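Local coordinates for protein succinate-semialdehyde dehydrogenase (Synechococcus sp., PDB 4ITA) that probably oxidises succinic semialdehyde to succinate as an aldehyde dehydrogenase and binds NADPH in a Rossmann-type domain, at residues A90-Y95 / R437-A442; I125-M130 / S190-V195; E279-L284 / A367-V372. All blocks are in the same frame, centred on the assembly; numbering follows the deposited sequence.

Contact 1. Residues A90-Y95 / R437-A442; sequences ALVCRY and RELGLA. With EDO (1,2-ethanediol), chain Q.
V92 and Y95, one turn apart on helix 79-103, meet L439 and G440 at the turn that leads into helix 440-445. Upstream of the touch, R437 faces the dimer interface, where its NE hydrogen-bonds to A450 O of the second subunit; a 1,2-ethanediol modelled beside the same NE is doubtfully placed. Next, the side chain of E438 packs against F142 of helix 137-149 and L228 of strand 227-230. L439 then brings CD2 to 3.8 Å from V92 CG2, the two side chains crossing at about a right angle. L439 also packs on R141, whose NH2 hydrogen-bonds to NADPH, which places this corner within the cofactor-binding Rossmann domain of the aldehyde dehydrogenase fold. At G440 the backbone itself is the surface touched. Y95 has CG anti to its N (chi1 -179°), which carries the phenol across so that OH lies 3.4 Å from G440 CA. G440 O sits at the ring edge, in its plane, 3.9 Å from Y95 CE2, and accepts a hydrogen bond from the hydroxyl of Y96. The positive phi of G440, 53°, suits a residue with no side chain.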
# COMPACT_ATOMS: atom_id res chain seq x y z
N ALA A 90 22.80 -4.61 -12.32
CA ALA A 90 23.83 -5.03 -11.37
C ALA A 90 23.88 -4.07 -10.18
O ALA A 90 24.02 -4.50 -9.03
CB ALA A 90 25.18 -5.09 -12.05
N LEU A 91 23.74 -2.78 -10.46
CA LEU A 91 23.84 -1.77 -9.42
C LEU A 91 22.76 -1.93 -8.36
O LEU A 91 23.04 -1.79 -7.17
CB LEU A 91 23.76 -0.38 -10.04
CG LEU A 91 24.14 0.83 -9.19
CD1 LEU A 91 25.64 0.80 -8.91
CD2 LEU A 91 23.73 2.10 -9.92
N VAL A 92 21.52 -2.22 -8.76
CA VAL A 92 20.47 -2.35 -7.75
C VAL A 92 20.63 -3.65 -6.95
O VAL A 92 20.29 -3.70 -5.76
CB VAL A 92 19.03 -2.18 -8.34
CG1 VAL A 92 18.69 -3.33 -9.29
CG2 VAL A 92 18.01 -2.04 -7.22
N CYS A 93 21.19 -4.69 -7.58
CA CYS A 93 21.54 -5.90 -6.84
C CYS A 93 22.55 -5.57 -5.74
O CYS A 93 22.38 -5.97 -4.59
CB CYS A 93 22.12 -6.96 -7.78
SG CYS A 93 20.89 -7.73 -8.86
N ARG A 94 23.58 -4.82 -6.11
CA ARG A 94 24.61 -4.46 -5.13
C ARG A 94 24.06 -3.52 -4.05
O ARG A 94 24.42 -3.65 -2.88
CB ARG A 94 25.82 -3.83 -5.82
CG ARG A 94 26.56 -4.82 -6.68
CD ARG A 94 27.99 -4.40 -6.99
NE ARG A 94 28.66 -5.40 -7.82
CZ ARG A 94 29.18 -6.52 -7.35
NH1 ARG A 94 29.12 -6.78 -6.05
NH2 ARG A 94 29.76 -7.39 -8.17
N TYR A 95 23.17 -2.61 -4.43
CA TYR A 95 22.55 -1.70 -3.47
C TYR A 95 21.86 -2.46 -2.33
O TYR A 95 22.09 -2.19 -1.15
CB TYR A 95 21.57 -0.76 -4.16
CG TYR A 95 20.92 0.21 -3.21
CD1 TYR A 95 21.59 1.36 -2.79
CD2 TYR A 95 19.64 -0.02 -2.71
CE1 TYR A 95 20.99 2.24 -1.91
CE2 TYR A 95 19.04 0.86 -1.84
CZ TYR A 95 19.71 1.99 -1.44
OH TYR A 95 19.11 2.87 -0.56
N ARG A 437 6.32 2.92 -3.52
CA ARG A 437 7.66 3.34 -3.93
C ARG A 437 8.62 2.16 -4.04
O ARG A 437 8.68 1.32 -3.14
CB ARG A 437 8.23 4.37 -2.94
CG ARG A 437 7.44 5.67 -2.82
CD ARG A 437 7.58 6.47 -4.08
NE ARG A 437 6.88 7.76 -4.06
CZ ARG A 437 5.68 7.97 -4.57
NH1 ARG A 437 4.99 6.96 -5.09
NH2 ARG A 437 5.15 9.19 -4.55
N GLU A 438 9.36 2.11 -5.13
CA GLU A 438 10.47 1.18 -5.29
C GLU A 438 11.75 1.91 -4.93
O GLU A 438 11.75 3.14 -4.79
CB GLU A 438 10.56 0.70 -6.74
CG GLU A 438 9.40 -0.15 -7.22
CD GLU A 438 9.52 -1.60 -6.80
OE1 GLU A 438 10.09 -1.87 -5.72
OE2 GLU A 438 9.04 -2.47 -7.56
N LEU A 439 12.84 1.16 -4.78
CA LEU A 439 14.18 1.70 -4.54
C LEU A 439 14.36 2.37 -3.18
O LEU A 439 13.40 2.49 -2.41
CB LEU A 439 14.62 2.62 -5.69
CG LEU A 439 14.56 1.96 -7.07
CD1 LEU A 439 15.01 2.92 -8.15
CD2 LEU A 439 15.39 0.68 -7.09
N GLY A 440 15.59 2.76 -2.85
CA GLY A 440 15.88 3.26 -1.52
C GLY A 440 15.44 2.31 -0.42
O GLY A 440 15.38 1.09 -0.60
N LEU A 441 15.12 2.87 0.74
CA LEU A 441 14.58 2.08 1.84
C LEU A 441 13.21 1.52 1.47
O LEU A 441 12.88 0.38 1.80
CB LEU A 441 14.49 2.95 3.09
CG LEU A 441 13.79 2.32 4.30
CD1 LEU A 441 14.55 1.12 4.78
CD2 LEU A 441 13.64 3.34 5.43
N ALA A 442 12.41 2.33 0.78
CA ALA A 442 11.05 1.95 0.45
C ALA A 442 10.95 0.61 -0.27
O ALA A 442 10.07 -0.20 0.04
CB ALA A 442 10.39 3.04 -0.40
C1 EDO Q . 9.08 8.82 -5.79
O1 EDO Q . 9.68 9.06 -7.06
C2 EDO Q . 9.93 9.28 -4.62
O2 EDO Q . 9.68 8.71 -3.34

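Contact 2. Residues I125-M130 / S190-V195; sequences ILLAVM and SQVEQV. With NDP (NADPH dihydro-nicotinamide-adenine-dinucleotide phosphate), chain C; EDO (1,2-ethanediol), chain H; EDO (1,2-ethanediol), chain N.
L127 reaches between V192 and V195 and makes the close-packed heart of this contact. Its CD2 lies 3.9 Å from V192 CG1, the two side chains crossing at about a right angle, while CD1 approaches V195 CG1 at 4.0 Å. Having CG anti to the backbone N (chi1 163°) sets both L127 methyls against V192 and V195. Two residues along the strand, V129 CG2 rests more loosely against V192 CG1, at 4.2 Å. Strand 115-129 is an inner strand of the Rossmann sheet, and helix 192-197 lies on the connection from strand 182-185 to strand 201-207, which pairs in parallel with 115-129. Here the apolar seam runs into the cofactor pocket: V192 CG2 touches adenine C2A at 3.8 Å, V129 CG1 meets the ribose, and M130 O accepts a hydrogen bond from ribose O3B at 2.8 Å. The far side is polar and more open. Q191 NE2 donates to O1 of an ethanediol (2.8 Å, 151°) and to L22 O, and its OE1 takes the amide of G188; S190 OG bonds to the same diol. Replacing Q191 with a leucine would probably leave L22 O and G188 N without these mates and loosen the tie between this turn and the loop holding L22.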
# COMPACT_ATOMS: atom_id res chain seq x y z
N ILE A 125 5.24 -15.51 -1.22
CA ILE A 125 5.31 -15.36 -2.67
C ILE A 125 4.78 -14.00 -3.13
O ILE A 125 3.63 -13.64 -2.86
CB ILE A 125 4.50 -16.46 -3.40
CG1 ILE A 125 4.94 -17.86 -2.98
CG2 ILE A 125 4.63 -16.29 -4.90
CD1 ILE A 125 4.01 -18.96 -3.52
N LEU A 126 5.62 -13.28 -3.85
CA LEU A 126 5.26 -12.03 -4.52
C LEU A 126 5.11 -12.28 -6.02
O LEU A 126 6.01 -12.84 -6.65
CB LEU A 126 6.35 -10.98 -4.29
CG LEU A 126 6.30 -9.66 -5.07
CD1 LEU A 126 5.07 -8.82 -4.70
CD2 LEU A 126 7.57 -8.85 -4.81
N LEU A 127 3.98 -11.87 -6.58
CA LEU A 127 3.79 -11.83 -8.02
C LEU A 127 4.26 -10.49 -8.55
O LEU A 127 3.88 -9.44 -8.02
CB LEU A 127 2.31 -12.01 -8.38
CG LEU A 127 1.90 -11.58 -9.80
CD1 LEU A 127 2.53 -12.46 -10.87
CD2 LEU A 127 0.39 -11.61 -9.93
N ALA A 128 5.07 -10.52 -9.60
CA ALA A 128 5.45 -9.31 -10.32
C ALA A 128 5.03 -9.40 -11.78
O ALA A 128 5.31 -10.39 -12.46
CB ALA A 128 6.92 -9.10 -10.23
N VAL A 129 4.37 -8.35 -12.26
CA VAL A 129 3.99 -8.23 -13.66
C VAL A 129 4.78 -7.06 -14.23
O VAL A 129 4.70 -5.93 -13.71
CB VAL A 129 2.48 -7.98 -13.82
CG1 VAL A 129 2.13 -7.71 -15.29
CG2 VAL A 129 1.69 -9.16 -13.28
N MET A 130 5.56 -7.32 -15.28
CA MET A 130 6.55 -6.36 -15.77
C MET A 130 6.39 -6.07 -17.27
O MET A 130 5.86 -6.88 -18.01
CB MET A 130 7.96 -6.87 -15.47
CG MET A 130 8.29 -6.87 -13.98
SD MET A 130 8.49 -5.23 -13.20
CE MET A 130 7.54 -5.43 -11.70
N SER A 190 -4.19 -13.08 -19.52
CA SER A 190 -5.40 -13.76 -19.02
C SER A 190 -5.12 -14.77 -17.92
O SER A 190 -6.03 -15.21 -17.22
CB SER A 190 -6.15 -14.46 -20.16
OG SER A 190 -5.39 -15.54 -20.67
N GLN A 191 -3.85 -15.13 -17.75
CA GLN A 191 -3.47 -16.18 -16.82
C GLN A 191 -3.06 -15.64 -15.46
O GLN A 191 -2.83 -16.40 -14.51
CB GLN A 191 -2.34 -17.01 -17.42
CG GLN A 191 -2.66 -17.52 -18.82
CD GLN A 191 -1.65 -18.52 -19.32
OE1 GLN A 191 -0.75 -18.18 -20.07
NE2 GLN A 191 -1.83 -19.78 -18.93
N VAL A 192 -2.96 -14.32 -15.36
CA VAL A 192 -2.51 -13.67 -14.13
C VAL A 192 -3.54 -13.80 -13.00
O VAL A 192 -3.18 -13.94 -11.83
CB VAL A 192 -2.17 -12.20 -14.41
CG1 VAL A 192 -1.88 -11.45 -13.12
CG2 VAL A 192 -0.96 -12.13 -15.33
N GLU A 193 -4.82 -13.79 -13.35
CA GLU A 193 -5.87 -13.89 -12.34
C GLU A 193 -5.70 -15.14 -11.46
O GLU A 193 -5.86 -15.07 -10.24
CB GLU A 193 -7.26 -13.84 -13.00
CG GLU A 193 -8.42 -14.05 -12.04
CD GLU A 193 -9.78 -13.75 -12.67
OE1 GLU A 193 -9.83 -13.16 -13.76
OE2 GLU A 193 -10.79 -14.09 -12.03
N GLN A 194 -5.39 -16.28 -12.08
CA GLN A 194 -5.14 -17.50 -11.30
C GLN A 194 -4.06 -17.28 -10.25
O GLN A 194 -4.18 -17.72 -9.10
CB GLN A 194 -4.71 -18.65 -12.21
CG GLN A 194 -4.35 -19.91 -11.44
CD GLN A 194 -3.76 -21.00 -12.31
OE1 GLN A 194 -3.77 -20.90 -13.53
NE2 GLN A 194 -3.21 -22.03 -11.68
N VAL A 195 -3.00 -16.58 -10.64
CA VAL A 195 -1.89 -16.34 -9.72
C VAL A 195 -2.32 -15.45 -8.56
O VAL A 195 -2.09 -15.77 -7.39
CB VAL A 195 -0.68 -15.76 -10.46
CG1 VAL A 195 0.49 -15.63 -9.50
CG2 VAL A 195 -0.29 -16.66 -11.62
PA NDP C . 1.02 -3.13 -20.70
O1A NDP C . 0.28 -2.66 -19.48
O2A NDP C . 0.25 -3.45 -21.95
O5B NDP C . 1.85 -4.44 -20.31
C5B NDP C . 2.68 -4.50 -19.14
C4B NDP C . 2.60 -5.88 -18.50
O4B NDP C . 1.27 -6.10 -18.02
C3B NDP C . 2.87 -7.02 -19.47
O3B NDP C . 3.47 -8.11 -18.75
C2B NDP C . 1.48 -7.42 -19.92
O2B NDP C . 1.39 -8.76 -20.38
C1B NDP C . 0.75 -7.30 -18.61
N9A NDP C . -0.70 -7.09 -18.71
C8A NDP C . -1.39 -6.36 -19.62
N7A NDP C . -2.71 -6.40 -19.34
C5A NDP C . -2.87 -7.15 -18.24
C6A NDP C . -4.00 -7.60 -17.40
N6A NDP C . -5.26 -7.23 -17.71
N1A NDP C . -3.71 -8.37 -16.34
C2A NDP C . -2.46 -8.74 -16.02
N3A NDP C . -1.39 -8.37 -16.74
C4A NDP C . -1.54 -7.59 -17.83
O3 NDP C . 2.15 -1.99 -20.92
PN NDP C . 2.86 -1.36 -22.24
O1N NDP C . 1.87 -1.14 -23.36
O2N NDP C . 4.12 -2.14 -22.48
O5D NDP C . 3.28 0.09 -21.69
C5D NDP C . 4.25 0.23 -20.66
C4D NDP C . 3.72 1.15 -19.58
O4D NDP C . 4.48 0.97 -18.38
C3D NDP C . 3.84 2.62 -19.94
O3D NDP C . 2.65 3.32 -19.55
C2D NDP C . 5.05 3.03 -19.13
O2D NDP C . 5.06 4.44 -18.91
C1D NDP C . 4.85 2.25 -17.85
N1N NDP C . 6.11 2.18 -17.09
C2N NDP C . 6.12 2.45 -15.77
C3N NDP C . 7.31 2.85 -15.16
C7N NDP C . 7.37 3.12 -13.68
O7N NDP C . 8.31 2.65 -13.04
N7N NDP C . 6.43 3.86 -13.11
C4N NDP C . 8.58 3.03 -15.96
C5N NDP C . 8.50 2.25 -17.19
C6N NDP C . 7.27 1.86 -17.70
P2B NDP C . 1.34 -9.11 -21.94
O1X NDP C . 1.23 -10.61 -21.92
O2X NDP C . 0.11 -8.44 -22.50
O3X NDP C . 2.61 -8.64 -22.57
C1 EDO H . -5.66 -20.33 -18.57
O1 EDO H . -4.41 -20.07 -17.91
C2 EDO H . -6.40 -19.02 -18.81
O2 EDO H . -5.75 -18.28 -19.84
C1 EDO N . -7.29 -20.71 -14.98
O1 EDO N . -6.98 -21.20 -13.68
C2 EDO N . -8.44 -19.72 -14.86
O2 EDO N . -8.08 -18.56 -14.09

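Contact 3. Residues E279-L284 / A367-V372; sequences EFLEKL and AMVFTV
The flat groups stand aside while L281 and L284 close on V369. The ring of F280 comes nearest to the strand segment with CD2, still 6.2 Å from V369 CG1, and is packed instead against V249 of helix 245-257 and L272 of strand 267-273. The ring of F370 belongs to the other face of the strand, where it meets L358 and L381. At the carboxylate of E279, K283 NZ comes in on the anti lone pair of OE2, 2.7 Å away, in a salt bridge spanning one helical turn on a flank turned from the strand. K283 NZ has a second carboxylate in D246, so the lysine probably shares its charge between its own helix and the start of helix 245-257. The strands belong to the mixed sheet of the catalytic domain of the aldehyde dehydrogenase fold, and the helices pack on it: strand 235-239, helix 245-257 and strand 267-273 form a beta-alpha-beta crossover, and helix 274-289 then lies over strand 366-372, the parallel neighbour of 267-273. The touch itself is purely apolar. L281 has CG anti to its N (chi1 -177°), directing the side chain at the sheet, and its CD1 settles against both branches of V369, 4.0 Å from CG2 and 4.1 Å from CG1, with the two side chains crossing obliquely. L284, one turn further on, adds a looser approach of CD2 to V369 CG2 at 4.4 Å. Beyond it, A367 CB faces the same helix but stays 4.8 Å from L284 CD2.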
# COMPACT_ATOMS: atom_id res chain seq x y z
N GLU A 279 14.14 30.40 -28.96
CA GLU A 279 15.49 29.87 -28.99
C GLU A 279 15.52 28.39 -28.60
O GLU A 279 16.15 27.57 -29.27
CB GLU A 279 16.43 30.66 -28.07
CG GLU A 279 17.84 30.12 -28.04
CD GLU A 279 18.77 30.90 -27.14
OE1 GLU A 279 18.36 31.98 -26.66
OE2 GLU A 279 19.90 30.43 -26.90
N PHE A 280 14.84 28.05 -27.51
CA PHE A 280 14.82 26.66 -27.06
C PHE A 280 14.19 25.75 -28.12
O PHE A 280 14.74 24.69 -28.43
CB PHE A 280 14.10 26.51 -25.72
CG PHE A 280 14.14 25.10 -25.17
CD1 PHE A 280 15.09 24.72 -24.24
CD2 PHE A 280 13.22 24.14 -25.61
CE1 PHE A 280 15.13 23.41 -23.76
CE2 PHE A 280 13.26 22.85 -25.13
CZ PHE A 280 14.22 22.48 -24.21
N LEU A 281 13.06 26.16 -28.68
CA LEU A 281 12.36 25.31 -29.64
C LEU A 281 13.18 25.09 -30.91
O LEU A 281 13.20 23.99 -31.46
CB LEU A 281 10.98 25.86 -29.97
CG LEU A 281 10.14 25.01 -30.93
CD1 LEU A 281 10.02 23.57 -30.42
CD2 LEU A 281 8.77 25.63 -31.13
N GLU A 282 13.84 26.14 -31.39
CA GLU A 282 14.69 25.99 -32.57
C GLU A 282 15.80 24.98 -32.29
O GLU A 282 16.07 24.10 -33.10
CB GLU A 282 15.29 27.33 -33.02
CG GLU A 282 16.40 27.15 -34.07
CD GLU A 282 16.88 28.46 -34.70
OE1 GLU A 282 16.12 29.04 -35.50
OE2 GLU A 282 18.03 28.88 -34.43
N LYS A 283 16.43 25.12 -31.14
CA LYS A 283 17.52 24.23 -30.75
C LYS A 283 17.04 22.80 -30.53
O LYS A 283 17.76 21.85 -30.85
CB LYS A 283 18.27 24.79 -29.54
CG LYS A 283 19.10 26.02 -29.90
CD LYS A 283 19.81 26.64 -28.71
CE LYS A 283 20.81 27.69 -29.19
NZ LYS A 283 21.41 28.45 -28.06
N LEU A 284 15.83 22.63 -30.01
CA LEU A 284 15.26 21.30 -29.80
C LEU A 284 14.98 20.65 -31.16
O LEU A 284 15.29 19.47 -31.39
CB LEU A 284 13.97 21.39 -28.99
CG LEU A 284 13.40 20.06 -28.52
CD1 LEU A 284 14.20 19.54 -27.33
CD2 LEU A 284 11.92 20.19 -28.17
N ALA A 367 7.55 14.77 -28.98
CA ALA A 367 7.46 15.83 -27.98
C ALA A 367 6.28 16.75 -28.26
O ALA A 367 6.11 17.18 -29.39
CB ALA A 367 8.73 16.65 -27.98
N MET A 368 5.48 17.03 -27.23
CA MET A 368 4.48 18.10 -27.30
C MET A 368 5.11 19.36 -26.71
O MET A 368 5.75 19.30 -25.66
CB MET A 368 3.20 17.73 -26.53
CG MET A 368 2.40 16.56 -27.10
SD MET A 368 0.78 16.23 -26.27
CE MET A 368 1.29 15.04 -25.00
N VAL A 369 4.94 20.50 -27.38
CA VAL A 369 5.56 21.74 -26.91
C VAL A 369 4.50 22.80 -26.64
O VAL A 369 3.55 22.95 -27.40
CB VAL A 369 6.60 22.27 -27.93
CG1 VAL A 369 7.28 23.54 -27.41
CG2 VAL A 369 7.63 21.20 -28.23
N PHE A 370 4.68 23.52 -25.53
CA PHE A 370 3.76 24.56 -25.09
C PHE A 370 4.54 25.79 -24.69
O PHE A 370 5.70 25.70 -24.27
CB PHE A 370 2.99 24.07 -23.86
CG PHE A 370 2.32 22.75 -24.07
CD1 PHE A 370 1.01 22.70 -24.52
CD2 PHE A 370 2.99 21.56 -23.82
CE1 PHE A 370 0.39 21.48 -24.72
CE2 PHE A 370 2.38 20.34 -24.03
CZ PHE A 370 1.08 20.30 -24.48
N THR A 371 3.90 26.96 -24.79
CA THR A 371 4.50 28.20 -24.30
C THR A 371 3.66 28.76 -23.17
O THR A 371 2.42 28.73 -23.22
CB THR A 371 4.65 29.24 -25.43
OG1 THR A 371 5.48 28.70 -26.47
CG2 THR A 371 5.28 30.52 -24.92
N VAL A 372 4.32 29.26 -22.13
CA VAL A 372 3.64 29.87 -20.99
C VAL A 372 4.25 31.23 -20.65
O VAL A 372 5.36 31.53 -21.06
CB VAL A 372 3.63 28.94 -19.75
CG1 VAL A 372 2.86 27.65 -20.04
CG2 VAL A 372 5.04 28.61 -19.32

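How the contacts relate
Contacts 1 and 2 have centres 22 Å apart, with nearest atoms about 5 Å apart but not touching. Both border helix 137-149, and contact 2 lies on the Rossmann sheet whose strand 227-230 E438 of contact 1 also meets. Contact 3 sits in the separate seven-stranded sheet, its centre 35 Å from that of contact 1 and 42 Å from that of contact 2, which lies on the opposite side of the chain's centre. Along the sequence, contact 1 joins the most distant segments and encloses the other two, which follow one another. The late segment 437-442 thus returns to the cofactor-binding half after the chain has built the catalytic sheet, so that it packs on helix 79-103, with the L439 side chain about 8 Å from NADPH.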